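Long-range contacts in probable M18 family aminopeptidase 1 (Thermotoga maritima, PDB 2GLF), which probably acts as a zinc-dependent aminopeptidase of the M18 family, releasing amino acids from the N termini of peptides: residues Ala75-Asp80 / Ala264-Ser269; Ala112-His117 / Leu186-Ile191; Pro229-Arg234 / Ser426-Ser431. One frame throughout, in Å; residues are numbered along the deposited sequence.

Contact 1 of 3, residues Ala75-Asp80 / Ala264-Ser269; sequences AFRVVD and ANPEKS
The guanidinium of Arg77 carries the ring of Pro266 over one face and meets the carbonyl of Ala264 at its edge. Pro266 CG stands 3.6 Å above the guanidinium plane, over its centre, and the two side chains cross at about a right angle. At the edge, Arg77 NH1 donates to Ala264 O across 2.9 Å, the oxygen lying 22° out of the guanidinium plane; NH2 adds a weak second bond to the same oxygen. The arginine chain reaches this position by a bend at chi3 (61°). NH1 also binds Leu261 O, so the positive group collects carbonyls where helix 248-263 ends and probably offsets their partial negative charge. A leucine here gives up all these donors and is likely to leave the carbonyls of Ala264 and Leu261 without their charged mate. Farther along, the hydroxyl of Ser269 receives a nearly straight bond from Val79 N (2.9 Å to OG, 167°) and a weak one from Asp80 N, which ties down the chain just beyond its strand. Such a junction belongs to an alpha/beta fold: a helix returns through a short loop to strand 270-275, antiparallel neighbour of strand 73-77 in the mixed central sheet.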
ATOM      1  N   ALA A  75      20.103 -10.008 -53.539  1.00 19.34           N
ATOM      2  CA  ALA A  75      20.344 -10.859 -54.693  1.00 20.42           C
ATOM      3  C   ALA A  75      19.184 -10.759 -55.666  1.00 21.28           C
ATOM      4  O   ALA A  75      18.032 -10.940 -55.282  1.00 22.13           O
ATOM      5  CB  ALA A  75      20.522 -12.300 -54.255  1.00  9.79           C
ATOM      6  N   PHE A  76      19.486 -10.463 -56.924  1.00 18.35           N
ATOM      7  CA  PHE A  76      18.439 -10.360 -57.923  1.00 18.63           C
ATOM      8  C   PHE A  76      18.627 -11.355 -59.053  1.00 18.53           C
ATOM      9  O   PHE A  76      19.681 -11.980 -59.206  1.00 18.74           O
ATOM     10  CB  PHE A  76      18.382  -8.957 -58.535  1.00 16.24           C
ATOM     11  CG  PHE A  76      18.291  -7.855 -57.527  1.00 16.73           C
ATOM     12  CD1 PHE A  76      19.434  -7.158 -57.135  1.00 16.24           C
ATOM     13  CD2 PHE A  76      17.065  -7.516 -56.955  1.00 17.23           C
ATOM     14  CE1 PHE A  76      19.357  -6.143 -56.189  1.00 16.24           C
ATOM     15  CE2 PHE A  76      16.978  -6.500 -56.005  1.00 16.24           C
ATOM     16  CZ  PHE A  76      18.123  -5.813 -55.620  1.00 16.24           C
ATOM     17  N   ARG A  77      17.562 -11.501 -59.827  1.00 27.21           N
ATOM     18  CA  ARG A  77      17.533 -12.344 -61.008  1.00 26.79           C
ATOM     19  C   ARG A  77      16.716 -11.505 -61.978  1.00 27.69           C
ATOM     20  O   ARG A  77      15.537 -11.770 -62.214  1.00 27.81           O
ATOM     21  CB  ARG A  77      16.854 -13.691 -60.730  1.00 19.44           C
ATOM     22  CG  ARG A  77      17.765 -14.693 -60.056  1.00 19.50           C
ATOM     23  CD  ARG A  77      17.112 -16.053 -59.929  1.00 19.99           C
ATOM     24  NE  ARG A  77      16.779 -16.619 -61.232  1.00 19.18           N
ATOM     25  CZ  ARG A  77      16.104 -17.756 -61.405  1.00 18.01           C
ATOM     26  NH1 ARG A  77      15.689 -18.454 -60.356  1.00 18.63           N
ATOM     27  NH2 ARG A  77      15.832 -18.189 -62.630  1.00 19.24           N
ATOM     28  N   VAL A  78      17.349 -10.447 -62.484  1.00 24.39           N
ATOM     29  CA  VAL A  78      16.710  -9.548 -63.431  1.00 25.28           C
ATOM     30  C   VAL A  78      16.443 -10.389 -64.662  1.00 26.03           C
ATOM     31  O   VAL A  78      17.349 -11.048 -65.180  1.00 26.86           O
ATOM     32  CB  VAL A  78      17.626  -8.373 -63.787  1.00 16.96           C
ATOM     33  CG1 VAL A  78      16.961  -7.498 -64.817  1.00 15.69           C
ATOM     34  CG2 VAL A  78      17.933  -7.566 -62.541  1.00 18.17           C
ATOM     35  N   VAL A  79      15.199 -10.370 -65.121  1.00 14.92           N
ATOM     36  CA  VAL A  79      14.800 -11.173 -66.260  1.00 14.55           C
ATOM     37  C   VAL A  79      14.006 -10.372 -67.286  1.00 15.78           C
ATOM     38  O   VAL A  79      13.635 -10.884 -68.342  1.00 16.17           O
ATOM     39  CB  VAL A  79      13.982 -12.388 -65.755  1.00 11.64           C
ATOM     40  CG1 VAL A  79      13.377 -13.152 -66.902  1.00  9.94           C
ATOM     41  CG2 VAL A  79      14.892 -13.309 -64.952  1.00  9.61           C
ATOM     42  N   ASP A  80      13.755  -9.107 -66.979  1.00 21.93           N
ATOM     43  CA  ASP A  80      13.016  -8.246 -67.889  1.00 22.48           C
ATOM     44  C   ASP A  80      13.339  -6.795 -67.556  1.00 22.92           C
ATOM     45  O   ASP A  80      14.288  -6.518 -66.821  1.00 23.67           O
ATOM     46  CB  ASP A  80      11.514  -8.482 -67.749  1.00 32.04           C
ATOM     47  CG  ASP A  80      10.738  -8.046 -68.983  1.00 35.75           C
ATOM     48  OD1 ASP A  80      11.074  -6.989 -69.561  1.00 38.64           O
ATOM     49  OD2 ASP A  80       9.787  -8.756 -69.375  1.00 36.48           O
ATOM     50  N   ALA A 264      13.358 -20.886 -58.538  1.00 22.95           N
ATOM     51  CA  ALA A 264      12.157 -20.376 -59.165  1.00 24.88           C
ATOM     52  C   ALA A 264      12.313 -20.242 -60.682  1.00 26.54           C
ATOM     53  O   ALA A 264      13.425 -20.121 -61.205  1.00 27.15           O
ATOM     54  CB  ALA A 264      11.793 -19.025 -58.552  1.00 22.43           C
ATOM     55  N   ASN A 265      11.182 -20.294 -61.381  1.00 29.42           N
ATOM     56  CA  ASN A 265      11.138 -20.119 -62.828  1.00 30.66           C
ATOM     57  C   ASN A 265      10.383 -18.800 -62.952  1.00 30.77           C
ATOM     58  O   ASN A 265       9.159 -18.776 -63.091  1.00 31.54           O
ATOM     59  CB  ASN A 265      10.365 -21.259 -63.478  1.00 59.36           C
ATOM     60  CG  ASN A 265      11.007 -22.600 -63.224  1.00 64.69           C
ATOM     61  OD1 ASN A 265      12.164 -22.819 -63.579  1.00 68.83           O
ATOM     62  ND2 ASN A 265      10.265 -23.508 -62.596  1.00 65.69           N
ATOM     63  N   PRO A 266      11.114 -17.678 -62.866  1.00 20.89           N
ATOM     64  CA  PRO A 266      10.560 -16.327 -62.950  1.00 21.12           C
ATOM     65  C   PRO A 266       9.874 -16.004 -64.267  1.00 21.71           C
ATOM     66  O   PRO A 266      10.220 -16.545 -65.316  1.00 20.71           O
ATOM     67  CB  PRO A 266      11.780 -15.436 -62.721  1.00 28.75           C
ATOM     68  CG  PRO A 266      12.732 -16.321 -61.981  1.00 28.60           C
ATOM     69  CD  PRO A 266      12.573 -17.621 -62.690  1.00 28.27           C
ATOM     70  N   GLU A 267       8.898 -15.109 -64.197  1.00 40.29           N
ATOM     71  CA  GLU A 267       8.168 -14.676 -65.375  1.00 41.50           C
ATOM     72  C   GLU A 267       8.349 -13.169 -65.374  1.00 40.48           C
ATOM     73  O   GLU A 267       8.114 -12.487 -66.365  1.00 41.02           O
ATOM     74  CB  GLU A 267       6.691 -15.040 -65.237  1.00110.10           C
ATOM     75  CG  GLU A 267       5.951 -15.145 -66.554  1.00115.45           C
ATOM     76  CD  GLU A 267       4.561 -15.726 -66.387  1.00125.13           C
ATOM     77  OE1 GLU A 267       4.438 -16.794 -65.747  1.00126.59           O
ATOM     78  OE2 GLU A 267       3.593 -15.122 -66.898  1.00129.99           O
ATOM     79  N   LYS A 268       8.805 -12.681 -64.229  1.00 30.34           N
ATOM     80  CA  LYS A 268       9.042 -11.269 -63.969  1.00 29.07           C
ATOM     81  C   LYS A 268      10.303 -11.238 -63.096  1.00 27.98           C
ATOM     82  O   LYS A 268      10.543 -12.170 -62.334  1.00 27.93           O
ATOM     83  CB  LYS A 268       7.827 -10.728 -63.212  1.00 35.82           C
ATOM     84  CG  LYS A 268       7.919  -9.323 -62.666  1.00 36.41           C
ATOM     85  CD  LYS A 268       6.665  -9.022 -61.847  1.00 34.34           C
ATOM     86  CE  LYS A 268       6.640  -7.588 -61.355  1.00 33.59           C
ATOM     87  NZ  LYS A 268       5.430  -7.282 -60.537  1.00 35.47           N
ATOM     88  N   SER A 269      11.122 -10.202 -63.208  1.00 20.97           N
ATOM     89  CA  SER A 269      12.325 -10.142 -62.384  1.00 19.74           C
ATOM     90  C   SER A 269      11.978 -10.453 -60.931  1.00 19.08           C
ATOM     91  O   SER A 269      10.921 -10.055 -60.441  1.00 19.87           O
ATOM     92  CB  SER A 269      12.962  -8.748 -62.445  1.00 38.67           C
ATOM     93  OG  SER A 269      13.591  -8.498 -63.690  1.00 39.58           O
TER

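Contact 2 of 3, residues Ala112-His117 / Leu186-Ile191; sequences ALFKTH and LIAGTI
Ala188 sits between Ala112 and the ring of Phe114, on the packed side of the contact. Its CB lies over one face of that ring, 3.9 Å from the centroid and offset toward the rim, a CH-pi contact, and on its other side it touches Ala112 CB. Phe114 turns its ring to this place with CG anti to the carbonyl carbon (chi1 -74°); Phe100 of the adjoining strand stacks with the same ring. Farther along, the side chains of Thr116 and Leu186 cross at about a right angle, CG2 of the threonine 3.7 Å from CD2 of the leucine, while the threonine hydroxyl is bonded to Leu184 O. Between the strands, Phe114 N reaches Leu186 O at 2.9 Å, in the carbonyl plane, and Ala112 O takes Ala188 N at 2.7 Å and, weakly, Gly189 N.

The opposite face is looser. There Leu113 CD2 approaches Ile187 CG1 no nearer than 4.4 Å, and Ile187 leans instead on Pro162 and on Leu422 of a second subunit. Beyond Gly189 the chain leaves its partner, and the backbone N atoms of Thr190 and Ile191 bond to Asp239 OD2 of the second subunit. Two residues, Ala188 and Gly189, thus stand opposite the single Ala112: a classic beta bulge on the strand that is outermost within this chain in the six-stranded antiparallel sheet, a position consistent with the dimerisation domain of M18 aminopeptidases.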
ATOM      1  N   ALA A 112      38.886 -13.029 -14.668  1.00 18.32           N
ATOM      2  CA  ALA A 112      38.877 -12.244 -15.895  1.00 18.46           C
ATOM      3  C   ALA A 112      37.451 -12.286 -16.440  1.00 18.83           C
ATOM      4  O   ALA A 112      36.829 -13.347 -16.479  1.00 18.42           O
ATOM      5  CB  ALA A 112      39.853 -12.834 -16.904  1.00 19.38           C
ATOM      6  N   LEU A 113      36.935 -11.137 -16.866  1.00 21.77           N
ATOM      7  CA  LEU A 113      35.564 -11.072 -17.365  1.00 21.68           C
ATOM      8  C   LEU A 113      35.379 -10.277 -18.652  1.00 21.87           C
ATOM      9  O   LEU A 113      36.125  -9.337 -18.931  1.00 23.95           O
ATOM     10  CB  LEU A 113      34.669 -10.445 -16.302  1.00 10.38           C
ATOM     11  CG  LEU A 113      34.467 -11.167 -14.981  1.00 10.00           C
ATOM     12  CD1 LEU A 113      33.883 -10.198 -13.972  1.00 10.45           C
ATOM     13  CD2 LEU A 113      33.558 -12.359 -15.194  1.00  7.03           C
ATOM     14  N   PHE A 114      34.370 -10.653 -19.427  1.00 14.99           N
ATOM     15  CA  PHE A 114      34.047  -9.933 -20.654  1.00 15.03           C
ATOM     16  C   PHE A 114      32.693  -9.286 -20.432  1.00 15.51           C
ATOM     17  O   PHE A 114      31.677  -9.981 -20.325  1.00 16.72           O
ATOM     18  CB  PHE A 114      33.937 -10.868 -21.864  1.00 10.15           C
ATOM     19  CG  PHE A 114      35.249 -11.368 -22.370  1.00 10.15           C
ATOM     20  CD1 PHE A 114      35.497 -12.731 -22.453  1.00 10.15           C
ATOM     21  CD2 PHE A 114      36.231 -10.479 -22.783  1.00 10.15           C
ATOM     22  CE1 PHE A 114      36.704 -13.205 -22.939  1.00 10.15           C
ATOM     23  CE2 PHE A 114      37.444 -10.939 -23.273  1.00 10.15           C
ATOM     24  CZ  PHE A 114      37.682 -12.310 -23.352  1.00 10.16           C
ATOM     25  N   LYS A 115      32.673  -7.963 -20.344  1.00  9.91           N
ATOM     26  CA  LYS A 115      31.411  -7.269 -20.166  1.00 10.80           C
ATOM     27  C   LYS A 115      30.716  -7.205 -21.524  1.00 10.37           C
ATOM     28  O   LYS A 115      31.352  -6.993 -22.553  1.00 11.00           O
ATOM     29  CB  LYS A 115      31.631  -5.844 -19.647  1.00 18.64           C
ATOM     30  CG  LYS A 115      32.454  -5.735 -18.383  1.00 19.23           C
ATOM     31  CD  LYS A 115      32.329  -4.345 -17.777  1.00 20.39           C
ATOM     32  CE  LYS A 115      31.098  -4.227 -16.870  1.00 26.32           C
ATOM     33  NZ  LYS A 115      29.793  -4.540 -17.530  1.00 27.88           N
ATOM     34  N   THR A 116      29.411  -7.403 -21.539  1.00 14.50           N
ATOM     35  CA  THR A 116      28.698  -7.324 -22.791  1.00 14.50           C
ATOM     36  C   THR A 116      27.611  -6.285 -22.658  1.00 14.37           C
ATOM     37  O   THR A 116      27.430  -5.685 -21.601  1.00 14.51           O
ATOM     38  CB  THR A 116      28.033  -8.648 -23.155  1.00 10.69           C
ATOM     39  OG1 THR A 116      26.921  -8.873 -22.284  1.00 10.92           O
ATOM     40  CG2 THR A 116      29.016  -9.787 -23.021  1.00 10.86           C
ATOM     41  N   HIS A 117      26.899  -6.080 -23.756  1.00 13.30           N
ATOM     42  CA  HIS A 117      25.789  -5.152 -23.826  1.00 12.20           C
ATOM     43  C   HIS A 117      24.850  -5.908 -24.763  1.00 12.43           C
ATOM     44  O   HIS A 117      25.196  -6.162 -25.913  1.00 13.17           O
ATOM     45  CB  HIS A 117      26.252  -3.841 -24.444  1.00  7.37           C
ATOM     46  CG  HIS A 117      25.242  -2.745 -24.360  1.00  7.57           C
ATOM     47  ND1 HIS A 117      23.943  -2.899 -24.791  1.00  8.68           N
ATOM     48  CD2 HIS A 117      25.345  -1.468 -23.919  1.00  7.37           C
ATOM     49  CE1 HIS A 117      23.287  -1.763 -24.622  1.00  7.37           C
ATOM     50  NE2 HIS A 117      24.116  -0.878 -24.096  1.00  8.73           N
ATOM     51  N   LEU A 186      30.738 -12.821 -19.471  1.00 12.16           N
ATOM     52  CA  LEU A 186      31.248 -14.186 -19.536  1.00 11.90           C
ATOM     53  C   LEU A 186      32.598 -14.242 -18.842  1.00 11.58           C
ATOM     54  O   LEU A 186      33.332 -13.248 -18.790  1.00 11.78           O
ATOM     55  CB  LEU A 186      31.393 -14.684 -20.985  1.00  4.78           C
ATOM     56  CG  LEU A 186      31.093 -13.773 -22.173  1.00  4.78           C
ATOM     57  CD1 LEU A 186      31.397 -14.521 -23.455  1.00  4.78           C
ATOM     58  CD2 LEU A 186      29.644 -13.325 -22.142  1.00  4.78           C
ATOM     59  N   ILE A 187      32.915 -15.410 -18.296  1.00 16.76           N
ATOM     60  CA  ILE A 187      34.181 -15.609 -17.612  1.00 16.76           C
ATOM     61  C   ILE A 187      35.301 -15.754 -18.646  1.00 16.76           C
ATOM     62  O   ILE A 187      35.273 -16.649 -19.487  1.00 16.76           O
ATOM     63  CB  ILE A 187      34.120 -16.859 -16.718  1.00 16.80           C
ATOM     64  CG1 ILE A 187      32.993 -16.695 -15.693  1.00 15.75           C
ATOM     65  CG2 ILE A 187      35.449 -17.064 -16.017  1.00 17.08           C
ATOM     66  CD1 ILE A 187      32.851 -17.846 -14.727  1.00 16.20           C
ATOM     67  N   ALA A 188      36.277 -14.856 -18.594  1.00  7.93           N
ATOM     68  CA  ALA A 188      37.389 -14.903 -19.529  1.00  7.93           C
ATOM     69  C   ALA A 188      38.455 -15.880 -19.052  1.00  7.96           C
ATOM     70  O   ALA A 188      39.107 -16.541 -19.857  1.00  7.98           O
ATOM     71  CB  ALA A 188      37.986 -13.519 -19.693  1.00  8.63           C
ATOM     72  N   GLY A 189      38.633 -15.967 -17.737  1.00  7.02           N
ATOM     73  CA  GLY A 189      39.627 -16.868 -17.195  1.00  7.02           C
ATOM     74  C   GLY A 189      39.722 -16.784 -15.691  1.00  7.02           C
ATOM     75  O   GLY A 189      39.108 -15.915 -15.074  1.00  7.02           O
ATOM     76  N   THR A 190      40.498 -17.690 -15.099  1.00 15.96           N
ATOM     77  CA  THR A 190      40.668 -17.716 -13.653  1.00 16.19           C
ATOM     78  C   THR A 190      42.102 -17.991 -13.218  1.00 16.80           C
ATOM     79  O   THR A 190      42.437 -17.794 -12.052  1.00 17.19           O
ATOM     80  CB  THR A 190      39.776 -18.778 -12.997  1.00 15.51           C
ATOM     81  OG1 THR A 190      40.161 -20.074 -13.467  1.00 15.94           O
ATOM     82  CG2 THR A 190      38.314 -18.530 -13.328  1.00 15.35           C
ATOM     83  N   ILE A 191      42.951 -18.455 -14.132  1.00 13.75           N
ATOM     84  CA  ILE A 191      44.337 -18.724 -13.759  1.00 13.75           C
ATOM     85  C   ILE A 191      45.177 -17.449 -13.854  1.00 13.75           C
ATOM     86  O   ILE A 191      45.149 -16.751 -14.863  1.00 14.53           O
ATOM     87  CB  ILE A 191      44.955 -19.895 -14.619  1.00 18.66           C
ATOM     88  CG1 ILE A 191      46.484 -19.887 -14.521  1.00 20.59           C
ATOM     89  CG2 ILE A 191      44.491 -19.821 -16.047  1.00 15.94           C
ATOM     90  CD1 ILE A 191      47.176 -18.860 -15.400  1.00 24.31           C
TER

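Contact 3 of 3, residues Pro229-Arg234 / Ser426-Ser431; sequences PAFSPR and SPFEIS
Phe231 lies alongside Pro427, the two side chains pointing the same way, with Phe231 CE1 3.9 Å from Pro427 CB and Pro427 O 3.5 Å from Phe231 CD1. Pro229, two residues before Phe231, has its CB over the centre of one face of the Phe231 ring and also meets Pro427 CB at 4.0 Å, the two prolines crossing at about a right angle. Next comes Phe428, whose CD1 approaches Phe231 CD1 to 3.9 Å, the two side chains set obliquely. With CG anti to the backbone N (chi1 -161°), Phe428 swings its ring along the 229-234 segment, where Ser232 O lies near its edge, 4.0 Å from CE1. No hydrogen bond crosses the contact; van der Waals packing holds it. The Phe231 ring also meets Phe231 of a second subunit, their planes at about 20°, which carries the cluster into the subunit interface. Pro427 follows closely on His425, a manganese ligand. The contact bridges the end of strand 223-229, from the six-stranded sheet, and the turn into strand 429-432, which shares a three-stranded sheet with strand 234-236; helix 13-29 packs on Pro233 and helix 248-263 on Glu429 and Ser431, next to the contact.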
ATOM      1  N   PRO A 229      24.572 -18.578 -28.264  1.00 15.46           N
ATOM      2  CA  PRO A 229      24.449 -19.912 -27.660  1.00 17.19           C
ATOM      3  C   PRO A 229      25.179 -21.025 -28.422  1.00 19.11           C
ATOM      4  O   PRO A 229      25.165 -21.070 -29.651  1.00 20.09           O
ATOM      5  CB  PRO A 229      22.938 -20.129 -27.595  1.00  8.15           C
ATOM      6  CG  PRO A 229      22.438 -19.344 -28.742  1.00  8.27           C
ATOM      7  CD  PRO A 229      23.254 -18.070 -28.671  1.00  8.01           C
ATOM      8  N   ALA A 230      25.820 -21.917 -27.670  1.00 19.47           N
ATOM      9  CA  ALA A 230      26.575 -23.016 -28.246  1.00 19.64           C
ATOM     10  C   ALA A 230      25.675 -24.185 -28.645  1.00 21.07           C
ATOM     11  O   ALA A 230      26.160 -25.282 -28.929  1.00 22.27           O
ATOM     12  CB  ALA A 230      27.632 -23.476 -27.261  1.00  1.76           C
ATOM     13  N   PHE A 231      24.366 -23.949 -28.677  1.00 22.33           N
ATOM     14  CA  PHE A 231      23.410 -24.991 -29.055  1.00 23.82           C
ATOM     15  C   PHE A 231      23.394 -25.127 -30.575  1.00 23.79           C
ATOM     16  O   PHE A 231      23.336 -24.122 -31.282  1.00 23.63           O
ATOM     17  CB  PHE A 231      21.996 -24.610 -28.616  1.00 56.77           C
ATOM     18  CG  PHE A 231      21.895 -24.143 -27.194  1.00 60.02           C
ATOM     19  CD1 PHE A 231      20.743 -23.498 -26.754  1.00 60.84           C
ATOM     20  CD2 PHE A 231      22.928 -24.353 -26.292  1.00 61.87           C
ATOM     21  CE1 PHE A 231      20.620 -23.074 -25.442  1.00 61.31           C
ATOM     22  CE2 PHE A 231      22.816 -23.930 -24.977  1.00 62.74           C
ATOM     23  CZ  PHE A 231      21.659 -23.289 -24.550  1.00 63.08           C
ATOM     24  N   SER A 232      23.437 -26.356 -31.077  1.00 21.06           N
ATOM     25  CA  SER A 232      23.385 -26.564 -32.521  1.00 20.78           C
ATOM     26  C   SER A 232      21.982 -26.979 -32.962  1.00 19.86           C
ATOM     27  O   SER A 232      21.207 -27.530 -32.179  1.00 20.34           O
ATOM     28  CB  SER A 232      24.403 -27.617 -32.954  1.00 35.47           C
ATOM     29  OG  SER A 232      25.694 -27.043 -33.049  1.00 39.00           O
ATOM     30  N   PRO A 233      21.630 -26.713 -34.227  1.00 17.43           N
ATOM     31  CA  PRO A 233      20.290 -27.095 -34.686  1.00 17.00           C
ATOM     32  C   PRO A 233      20.040 -28.591 -34.482  1.00 16.96           C
ATOM     33  O   PRO A 233      20.919 -29.408 -34.752  1.00 15.98           O
ATOM     34  CB  PRO A 233      20.308 -26.695 -36.161  1.00  7.97           C
ATOM     35  CG  PRO A 233      21.271 -25.533 -36.186  1.00  7.97           C
ATOM     36  CD  PRO A 233      22.379 -26.021 -35.290  1.00  7.97           C
ATOM     37  N   ARG A 234      18.847 -28.938 -34.002  1.00 15.41           N
ATOM     38  CA  ARG A 234      18.484 -30.332 -33.757  1.00 15.97           C
ATOM     39  C   ARG A 234      17.010 -30.619 -33.987  1.00 16.91           C
ATOM     40  O   ARG A 234      16.166 -29.733 -33.845  1.00 18.03           O
ATOM     41  CB  ARG A 234      18.824 -30.727 -32.319  1.00 23.54           C
ATOM     42  CG  ARG A 234      20.297 -30.714 -32.011  1.00 23.13           C
ATOM     43  CD  ARG A 234      21.005 -31.792 -32.797  1.00 26.20           C
ATOM     44  NE  ARG A 234      20.699 -33.119 -32.276  1.00 21.72           N
ATOM     45  CZ  ARG A 234      21.044 -33.529 -31.062  1.00 18.11           C
ATOM     46  NH1 ARG A 234      21.700 -32.707 -30.257  1.00 15.48           N
ATOM     47  NH2 ARG A 234      20.743 -34.755 -30.653  1.00 17.10           N
ATOM     48  N   SER A 426      14.338 -16.761 -27.787  1.00 21.59           N
ATOM     49  CA  SER A 426      15.040 -17.564 -26.795  1.00 21.60           C
ATOM     50  C   SER A 426      16.293 -18.122 -27.461  1.00 22.25           C
ATOM     51  O   SER A 426      16.429 -18.073 -28.683  1.00 23.27           O
ATOM     52  CB  SER A 426      14.162 -18.720 -26.334  1.00  9.05           C
ATOM     53  OG  SER A 426      13.908 -19.611 -27.406  1.00  9.05           O
ATOM     54  N   PRO A 427      17.229 -18.656 -26.668  1.00 14.48           N
ATOM     55  CA  PRO A 427      18.460 -19.215 -27.237  1.00 14.48           C
ATOM     56  C   PRO A 427      18.209 -20.507 -28.017  1.00 15.79           C
ATOM     57  O   PRO A 427      19.130 -21.069 -28.608  1.00 16.10           O
ATOM     58  CB  PRO A 427      19.329 -19.456 -26.004  1.00 10.87           C
ATOM     59  CG  PRO A 427      18.863 -18.399 -25.054  1.00 11.85           C
ATOM     60  CD  PRO A 427      17.365 -18.481 -25.214  1.00 11.87           C
ATOM     61  N   PHE A 428      16.961 -20.968 -28.028  1.00 16.02           N
ATOM     62  CA  PHE A 428      16.615 -22.209 -28.719  1.00 16.05           C
ATOM     63  C   PHE A 428      15.164 -22.147 -29.211  1.00 16.96           C
ATOM     64  O   PHE A 428      14.261 -22.719 -28.594  1.00 17.69           O
ATOM     65  CB  PHE A 428      16.800 -23.400 -27.754  1.00 11.89           C
ATOM     66  CG  PHE A 428      16.931 -24.742 -28.438  1.00 10.49           C
ATOM     67  CD1 PHE A 428      18.063 -25.054 -29.187  1.00  8.70           C
ATOM     68  CD2 PHE A 428      15.925 -25.703 -28.322  1.00  8.03           C
ATOM     69  CE1 PHE A 428      18.192 -26.302 -29.806  1.00  7.54           C
ATOM     70  CE2 PHE A 428      16.048 -26.957 -28.941  1.00  7.54           C
ATOM     71  CZ  PHE A 428      17.183 -27.253 -29.682  1.00  7.54           C
ATOM     72  N   GLU A 429      14.942 -21.448 -30.321  1.00 10.53           N
ATOM     73  CA  GLU A 429      13.600 -21.321 -30.883  1.00 10.66           C
ATOM     74  C   GLU A 429      13.157 -22.627 -31.533  1.00 10.25           C
ATOM     75  O   GLU A 429      13.980 -23.444 -31.937  1.00 10.29           O
ATOM     76  CB  GLU A 429      13.563 -20.182 -31.905  1.00 14.94           C
ATOM     77  CG  GLU A 429      14.053 -18.859 -31.340  1.00 16.97           C
ATOM     78  CD  GLU A 429      14.122 -17.756 -32.381  1.00 22.41           C
ATOM     79  OE1 GLU A 429      14.578 -18.034 -33.512  1.00 23.76           O
ATOM     80  OE2 GLU A 429      13.740 -16.607 -32.064  1.00 24.10           O
ATOM     81  N   ILE A 430      11.846 -22.818 -31.624  1.00 18.18           N
ATOM     82  CA  ILE A 430      11.272 -24.023 -32.207  1.00 19.07           C
ATOM     83  C   ILE A 430      10.365 -23.695 -33.398  1.00 19.69           C
ATOM     84  O   ILE A 430       9.529 -22.788 -33.330  1.00 19.85           O
ATOM     85  CB  ILE A 430      10.453 -24.822 -31.133  1.00  9.97           C
ATOM     86  CG1 ILE A 430      11.228 -26.057 -30.676  1.00 10.17           C
ATOM     87  CG2 ILE A 430       9.130 -25.290 -31.704  1.00 10.97           C
ATOM     88  CD1 ILE A 430      12.486 -25.764 -29.942  1.00 12.84           C
ATOM     89  N   SER A 431      10.544 -24.439 -34.488  1.00 19.58           N
ATOM     90  CA  SER A 431       9.741 -24.273 -35.694  1.00 20.21           C
ATOM     91  C   SER A 431       9.383 -25.663 -36.202  1.00 19.25           C
ATOM     92  O   SER A 431       9.977 -26.651 -35.781  1.00 19.60           O
ATOM     93  CB  SER A 431      10.531 -23.532 -36.770  1.00 24.21           C
ATOM     94  OG  SER A 431      11.604 -24.326 -37.245  1.00 26.77           O
TER

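From the N terminus, the chain first lays down 75-80, then 112-117, which contact 2 closes with 186-191 after 68 intervening residues. It next passes 229-234, the opening half of contact 3, before 264-269 returns to close contact 1. Contact 2 therefore falls wholly within the span of contact 1, and contact 3, closed late by 426-431, crosses contact 1 and follows contact 2 in series. Contact 1 ties the end of strand 73-77 to the loop between helix 248-263 and strand 270-275, its centre 49 Å from that of contact 2 in the antiparallel sheet. Contact 3 joins the end of strand 223-229 of that sheet to the loop after His425, beside the metal site. Contacts 2 and 3 both touch the second subunit.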